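PDB 5H9D: farnesyl pyrophosphate synthetase from Staphylococcus aureus, which probably catalyses the magnesium-dependent elongation of allylic diphosphates with isopentenyl units to heptaprenyl diphosphate. Local coordinates for residues A170-I173 / Q174-T177; L221-P224 / V225-L229; I234-P237 / I238-M242. All coordinates share one frame; numbering follows the deposited sequence.

Interaction 1: A170-I173 / Q174-T177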
loop_
_atom_site.group_PDB
_atom_site.type_symbol
_atom_site.label_atom_id
_atom_site.label_comp_id
_atom_site.label_asym_id
_atom_site.label_seq_id
_atom_site.Cartn_x
_atom_site.Cartn_y
_atom_site.Cartn_z
ATOM N N ALA A 170 -11.382 -4.535 -2.585
ATOM C CA ALA A 170 -12.447 -3.724 -3.162
ATOM C C ALA A 170 -12.205 -2.206 -3.074
ATOM O O ALA A 170 -12.457 -1.453 -4.027
ATOM C CB ALA A 170 -13.772 -4.088 -2.488
ATOM N N LEU A 171 -11.693 -1.785 -1.924
ATOM C CA LEU A 171 -11.421 -0.386 -1.621
ATOM C C LEU A 171 -10.570 0.373 -2.617
ATOM O O LEU A 171 -10.793 1.547 -2.834
ATOM C CB LEU A 171 -10.785 -0.307 -0.247
ATOM C CG LEU A 171 -11.174 0.870 0.616
ATOM C CD1 LEU A 171 -12.638 1.169 0.408
ATOM C CD2 LEU A 171 -10.858 0.527 2.085
ATOM N N LEU A 172 -9.592 -0.281 -3.225
ATOM C CA LEU A 172 -8.746 0.407 -4.192
ATOM C C LEU A 172 -9.344 0.359 -5.599
ATOM O O LEU A 172 -8.901 1.074 -6.493
ATOM C CB LEU A 172 -7.330 -0.192 -4.192
ATOM C CG LEU A 172 -6.170 0.763 -4.534
ATOM C CD1 LEU A 172 -6.060 1.871 -3.470
ATOM C CD2 LEU A 172 -4.881 -0.020 -4.592
ATOM N N ILE A 173 -10.338 -0.499 -5.807
ATOM C CA ILE A 173 -10.989 -0.584 -7.111
ATOM C C ILE A 173 -12.052 0.515 -7.064
ATOM O O ILE A 173 -12.345 1.195 -8.047
ATOM C CB ILE A 173 -11.642 -1.939 -7.305
ATOM C CG1 ILE A 173 -10.611 -3.052 -7.078
ATOM C CG2 ILE A 173 -12.182 -2.042 -8.688
ATOM C CD1 ILE A 173 -9.545 -3.164 -8.170
ATOM N N GLN A 174 -12.596 0.692 -5.871
ATOM C CA GLN A 174 -13.590 1.707 -5.592
ATOM C C GLN A 174 -12.973 3.092 -5.803
ATOM O O GLN A 174 -13.592 3.972 -6.405
ATOM C CB GLN A 174 -14.010 1.554 -4.157
ATOM C CG GLN A 174 -15.226 2.299 -3.762
ATOM C CD GLN A 174 -15.498 2.060 -2.328
ATOM O OE1 GLN A 174 -15.445 0.926 -1.860
ATOM N NE2 GLN A 174 -15.780 3.121 -1.608
ATOM N N ILE A 175 -11.760 3.282 -5.282
ATOM C CA ILE A 175 -11.023 4.552 -5.459
ATOM C C ILE A 175 -10.676 4.783 -6.940
ATOM O O ILE A 175 -10.701 5.916 -7.419
ATOM C CB ILE A 175 -9.729 4.540 -4.650
ATOM C CG1 ILE A 175 -10.085 4.627 -3.181
ATOM C CG2 ILE A 175 -8.792 5.645 -5.088
ATOM C CD1 ILE A 175 -8.940 4.231 -2.303
ATOM N N SER A 176 -10.372 3.709 -7.660
ATOM C CA SER A 176 -10.027 3.830 -9.069
ATOM C C SER A 176 -11.216 4.311 -9.887
ATOM O O SER A 176 -11.060 5.072 -10.843
ATOM C CB SER A 176 -9.556 2.492 -9.638
ATOM O OG SER A 176 -8.553 1.929 -8.829
ATOM N N THR A 177 -12.409 3.853 -9.544
ATOM C CA THR A 177 -13.566 4.284 -10.309
ATOM C C THR A 177 -14.090 5.648 -9.857
ATOM O O THR A 177 -14.536 6.433 -10.697
ATOM C CB THR A 177 -14.691 3.263 -10.237
ATOM O OG1 THR A 177 -14.849 2.845 -8.878
ATOM C CG2 THR A 177 -14.390 2.080 -11.127
#

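Interaction 2: L221-P224 / V225-L229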
loop_
_atom_site.group_PDB
_atom_site.type_symbol
_atom_site.label_atom_id
_atom_site.label_comp_id
_atom_site.label_asym_id
_atom_site.label_seq_id
_atom_site.Cartn_x
_atom_site.Cartn_y
_atom_site.Cartn_z
ATOM N N LEU A 221 -1.422 -21.109 -11.067
ATOM C CA LEU A 221 -1.460 -20.261 -9.874
ATOM C C LEU A 221 -0.077 -19.775 -9.440
ATOM O O LEU A 221 0.039 -18.842 -8.636
ATOM C CB LEU A 221 -2.117 -20.989 -8.694
ATOM C CG LEU A 221 -3.642 -20.927 -8.608
ATOM C CD1 LEU A 221 -4.098 -21.453 -7.269
ATOM C CD2 LEU A 221 -4.098 -19.494 -8.778
ATOM N N GLY A 222 0.969 -20.397 -9.974
ATOM C CA GLY A 222 2.313 -19.996 -9.595
ATOM C C GLY A 222 2.398 -20.079 -8.085
ATOM O O GLY A 222 2.942 -19.191 -7.424
ATOM N N LYS A 223 1.824 -21.159 -7.554
ATOM C CA LYS A 223 1.780 -21.434 -6.125
ATOM C C LYS A 223 1.025 -22.742 -5.978
ATOM O O LYS A 223 0.339 -23.160 -6.907
ATOM C CB LYS A 223 1.051 -20.311 -5.384
ATOM C CG LYS A 223 1.818 -19.762 -4.186
ATOM C CD LYS A 223 3.331 -19.684 -4.448
ATOM C CE LYS A 223 4.100 -20.809 -3.723
ATOM N NZ LYS A 223 4.982 -21.638 -4.612
ATOM N N PRO A 224 1.134 -23.404 -4.811
ATOM C CA PRO A 224 0.458 -24.681 -4.561
ATOM C C PRO A 224 -0.995 -24.760 -4.984
ATOM O O PRO A 224 -1.326 -24.912 -6.161
ATOM C CB PRO A 224 0.603 -24.865 -3.050
ATOM C CG PRO A 224 1.916 -24.217 -2.760
ATOM C CD PRO A 224 1.832 -22.948 -3.591
ATOM N N VAL A 225 -1.851 -24.643 -3.986
ATOM C CA VAL A 225 -3.287 -24.742 -4.134
ATOM C C VAL A 225 -3.647 -24.946 -2.663
ATOM O O VAL A 225 -2.913 -25.625 -1.918
ATOM C CB VAL A 225 -3.666 -25.979 -5.008
ATOM C CG1 VAL A 225 -3.093 -27.253 -4.388
ATOM C CG2 VAL A 225 -5.172 -26.077 -5.178
ATOM N N GLY A 226 -4.749 -24.350 -2.225
ATOM C CA GLY A 226 -5.093 -24.446 -0.820
ATOM C C GLY A 226 -4.131 -23.468 -0.169
ATOM O O GLY A 226 -4.167 -23.210 1.029
ATOM N N SER A 227 -3.257 -22.924 -1.005
ATOM C CA SER A 227 -2.260 -21.956 -0.596
ATOM C C SER A 227 -2.768 -21.033 0.530
ATOM O O SER A 227 -2.130 -20.903 1.582
ATOM C CB SER A 227 -1.850 -21.141 -1.826
ATOM O OG SER A 227 -0.791 -20.253 -1.538
ATOM N N ASP A 228 -3.922 -20.400 0.309
ATOM C CA ASP A 228 -4.520 -19.506 1.302
ATOM C C ASP A 228 -4.859 -20.204 2.612
ATOM O O ASP A 228 -4.867 -19.579 3.663
ATOM C CB ASP A 228 -5.797 -18.869 0.767
ATOM C CG ASP A 228 -5.536 -17.887 -0.338
ATOM O OD1 ASP A 228 -4.554 -17.122 -0.229
ATOM O OD2 ASP A 228 -6.327 -17.869 -1.308
ATOM N N LEU A 229 -5.163 -21.493 2.542
ATOM C CA LEU A 229 -5.509 -22.245 3.730
ATOM C C LEU A 229 -4.222 -22.688 4.422
ATOM O O LEU A 229 -4.163 -22.785 5.650
ATOM C CB LEU A 229 -6.345 -23.453 3.344
ATOM C CG LEU A 229 -6.867 -24.287 4.498
ATOM C CD1 LEU A 229 -7.678 -23.399 5.419
ATOM C CD2 LEU A 229 -7.705 -25.437 3.962
#

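Interaction 3: I234-P237 / I238-M242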
loop_
_atom_site.group_PDB
_atom_site.type_symbol
_atom_site.label_atom_id
_atom_site.label_comp_id
_atom_site.label_asym_id
_atom_site.label_seq_id
_atom_site.Cartn_x
_atom_site.Cartn_y
_atom_site.Cartn_z
ATOM N N ILE A 234 -8.926 -18.194 6.098
ATOM C CA ILE A 234 -10.227 -18.839 5.984
ATOM C C ILE A 234 -11.121 -17.975 5.089
ATOM O O ILE A 234 -11.744 -17.035 5.549
ATOM C CB ILE A 234 -10.852 -18.964 7.351
ATOM C CG1 ILE A 234 -9.812 -19.516 8.325
ATOM C CG2 ILE A 234 -12.069 -19.824 7.280
ATOM C CD1 ILE A 234 -9.216 -20.835 7.924
ATOM N N THR A 235 -11.194 -18.328 3.809
ATOM C CA THR A 235 -11.935 -17.557 2.835
ATOM C C THR A 235 -13.352 -18.063 2.581
ATOM O O THR A 235 -13.712 -19.148 3.034
ATOM C CB THR A 235 -11.123 -17.493 1.542
ATOM O OG1 THR A 235 -11.018 -18.808 0.981
ATOM C CG2 THR A 235 -9.691 -16.984 1.841
ATOM N N LEU A 236 -14.143 -17.277 1.849
ATOM C CA LEU A 236 -15.536 -17.616 1.599
ATOM C C LEU A 236 -15.852 -19.101 1.355
ATOM O O LEU A 236 -16.719 -19.669 2.026
ATOM C CB LEU A 236 -16.108 -16.743 0.463
ATOM C CG LEU A 236 -17.637 -16.818 0.313
ATOM C CD1 LEU A 236 -18.230 -16.458 1.645
ATOM C CD2 LEU A 236 -18.176 -15.913 -0.765
ATOM N N PRO A 237 -15.165 -19.752 0.402
ATOM C CA PRO A 237 -15.480 -21.173 0.183
ATOM C C PRO A 237 -15.472 -21.954 1.503
ATOM O O PRO A 237 -16.427 -22.654 1.846
ATOM C CB PRO A 237 -14.365 -21.638 -0.735
ATOM C CG PRO A 237 -13.976 -20.385 -1.445
ATOM C CD PRO A 237 -13.998 -19.351 -0.385
ATOM N N ILE A 238 -14.389 -21.784 2.257
ATOM C CA ILE A 238 -14.212 -22.473 3.524
ATOM C C ILE A 238 -15.185 -22.097 4.631
ATOM O O ILE A 238 -15.431 -22.899 5.518
ATOM C CB ILE A 238 -12.770 -22.321 4.010
ATOM C CG1 ILE A 238 -11.814 -22.630 2.839
ATOM C CG2 ILE A 238 -12.509 -23.301 5.137
ATOM C CD1 ILE A 238 -10.350 -22.595 3.175
ATOM N N LEU A 239 -15.745 -20.893 4.581
ATOM C CA LEU A 239 -16.709 -20.453 5.591
ATOM C C LEU A 239 -18.054 -21.103 5.297
ATOM O O LEU A 239 -18.814 -21.425 6.212
ATOM C CB LEU A 239 -16.866 -18.929 5.559
ATOM C CG LEU A 239 -15.659 -18.184 6.127
ATOM C CD1 LEU A 239 -15.553 -16.756 5.592
ATOM C CD2 LEU A 239 -15.783 -18.183 7.632
ATOM N N LEU A 240 -18.328 -21.287 4.007
ATOM C CA LEU A 240 -19.569 -21.877 3.558
ATOM C C LEU A 240 -19.626 -23.350 3.889
ATOM O O LEU A 240 -20.614 -23.834 4.412
ATOM C CB LEU A 240 -19.750 -21.664 2.054
ATOM C CG LEU A 240 -19.903 -20.196 1.652
ATOM C CD1 LEU A 240 -20.178 -20.082 0.192
ATOM C CD2 LEU A 240 -21.031 -19.565 2.426
ATOM N N GLU A 241 -18.563 -24.073 3.596
ATOM C CA GLU A 241 -18.573 -25.484 3.899
ATOM C C GLU A 241 -18.633 -25.704 5.404
ATOM O O GLU A 241 -19.083 -26.744 5.848
ATOM C CB GLU A 241 -17.347 -26.182 3.297
ATOM C CG GLU A 241 -17.433 -27.719 3.299
ATOM C CD GLU A 241 -18.722 -28.263 2.677
ATOM O OE1 GLU A 241 -18.967 -29.489 2.768
ATOM O OE2 GLU A 241 -19.497 -27.472 2.100
ATOM N N MET A 242 -18.204 -24.732 6.201
ATOM C CA MET A 242 -18.253 -24.916 7.653
ATOM C C MET A 242 -19.688 -24.874 8.184
ATOM O O MET A 242 -20.123 -25.818 8.856
ATOM C CB MET A 242 -17.409 -23.869 8.392
ATOM C CG MET A 242 -15.910 -24.124 8.354
ATOM S SD MET A 242 -14.962 -23.064 9.519
ATOM C CE MET A 242 -14.298 -21.867 8.473
#

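Interaction 1: A170-I173 / Q174-T177
Two groups of Ser176 grip the carbonyl oxygen of Leu172 one helical turn earlier. The hydroxyl Ser176 OG donates to Leu172 O at 2.5 Å, lying in the carbonyl plane, while Ser176 N bonds the same oxygen at 3.2 Å from well above that plane. The side-chain torsion makes this possible: OG stands beside its own backbone N and anti to the carbonyl carbon (chi1 -51°), which turns it back along the helix. A small hydroxyl residue suits this buried position because Leu172 O accepts the hydroxyl's hydrogen bond, and no outside partner is needed for it.

The regular alpha-helical i to i+4 bonds surround this pair, with Gln174 N to Ala170 O at 2.8 Å and Thr177 N to Ile173 O at 3.1 Å; Ala170 O also accepts from Ile173 N. Gln174 runs out extended, and its amide oxygen OE1 comes to 3.6 Å from the methyl CD1 of Leu171, a plain van der Waals contact in which the two side chains cross obliquely. Leu172 and Ile175 meet methyl to methyl, CD1 to CD1 at 3.9 Å. Their branched side chains suit the place, since they pack both on each other and on the neighbouring helices.

This turn belongs to helix 158-183 of the all-alpha polyprenyl synthase fold. Around it, Ala170 and Ile173 face helix 188-215, Ile175 packs on helix 127-150, Ser176 lies against Arg44 and Val48 of helix 43-51, and Leu172 reaches Leu71 of helix 62-85.

Interaction 2: L221-P224 / V225-L229
Lys223 reaches across the turn to Ser227 with its aliphatic stem. Its CB lies 4.3 Å from Ser227 OG, and the next carbon makes the closer approach, with Lys223 CG at 3.7 Å from Ser227 OG. The same CG sits beside the proline ring that follows in the chain, 3.2 Å from Pro224 CD. From there the chain turns away: it is bent at chi2 (38°) and again at chi3 and chi4, and the bends take CD and CE away from the serine and carry NZ to Asp89, with which it forms a salt bridge. A long, flexible residue suits this place, since its stem can lie against the loop while its ammonium group pairs with Asp89, far off in the sequence.

The segment 221-229 joins two short helices and contains the sequence Gly-Lys-Pro-Val-Gly-Ser-Asp-Leu, which follows the second aspartate-rich motif of this family, DDxxD. Gly222 ends the preceding helix in a Schellman motif, its positive phi of 55° being easily adopted without a side chain. In relatives that aspartate-rich motif helps to hold the magnesium ions of the substrate diphosphate; here Asp213, one of its residues, bonds the backbone of Gly226 and accepts from Asp228 N, which ties the loop to the motif.

Ser227 OG stands anti to its own backbone N (chi1 -175°), a torsion that swings it back toward the lysine stem, and it also lies 4.3 Å from Pro224 CD. Val225 lays its CG1 methyl beside the carbonyl group of Pro224. The valine also packs on Ile268 of helix 261-272, where a compact branched apolar residue is well placed.

Interaction 3: I234-P237 / I238-M242
Ile238 meets Ile234 methyl to methyl, CG2 to CG2 at 4.1 Å, on one side of the opening turn of helix 236-243. Next comes Leu239, whose N bonds Thr235 O at 3.1 Å, while its CD2 methyl lies 4.1 Å from Ile234 CG2, the two side chains crossing at about a right angle. Thr235 holds the N-cap position, but its side chain makes no capping bond. Leu240 repeats the helical step with its N on Leu236 O at 3.0 Å, and its branch point CG rests 4.1 Å from Leu236 CD1. Glu241 N then reaches Pro237 O in a nearly straight bond (N-H...O 165°). Proline fits this first turn, where its missing N-H breaks no helical bond. The carboxylate of Glu241 is directed elsewhere, to Ser276 and Asn245. Met242, bent at chi3 (-102°), folds its terminal methyl CE back onto Ile234 CG2, which therefore gathers Ile238, Leu239 and Met242 around it. Arg164 binds the Ile234 carbonyl. Helices 158-183, 188-215 and 276-296 pack around this turn. The side chains meeting Ile234 and Leu236 are apolar: backbone hydrogen bonds set the helical turn, and apolar contacts pack its side chains.

From the N terminus, interaction 1 comes first, within helix 158-183 near the centre of the chain. Helix 188-215 follows and leads to interaction 2, where the loop after helix 218-221 turns into helix 227-230; interaction 3 then opens helix 236-243. The three stand in series, each closing only a local turn, and none nests in or crosses another. Interaction 1 touches neither of the others, its centre lying about 25 Å from each of theirs. Interactions 2 and 3 do meet: Leu229 CD1 packs 3.6 Å from Ile238 CD1 and also against Ile234. Helix 188-215 borders all three, linking the core to the peripheral short helices.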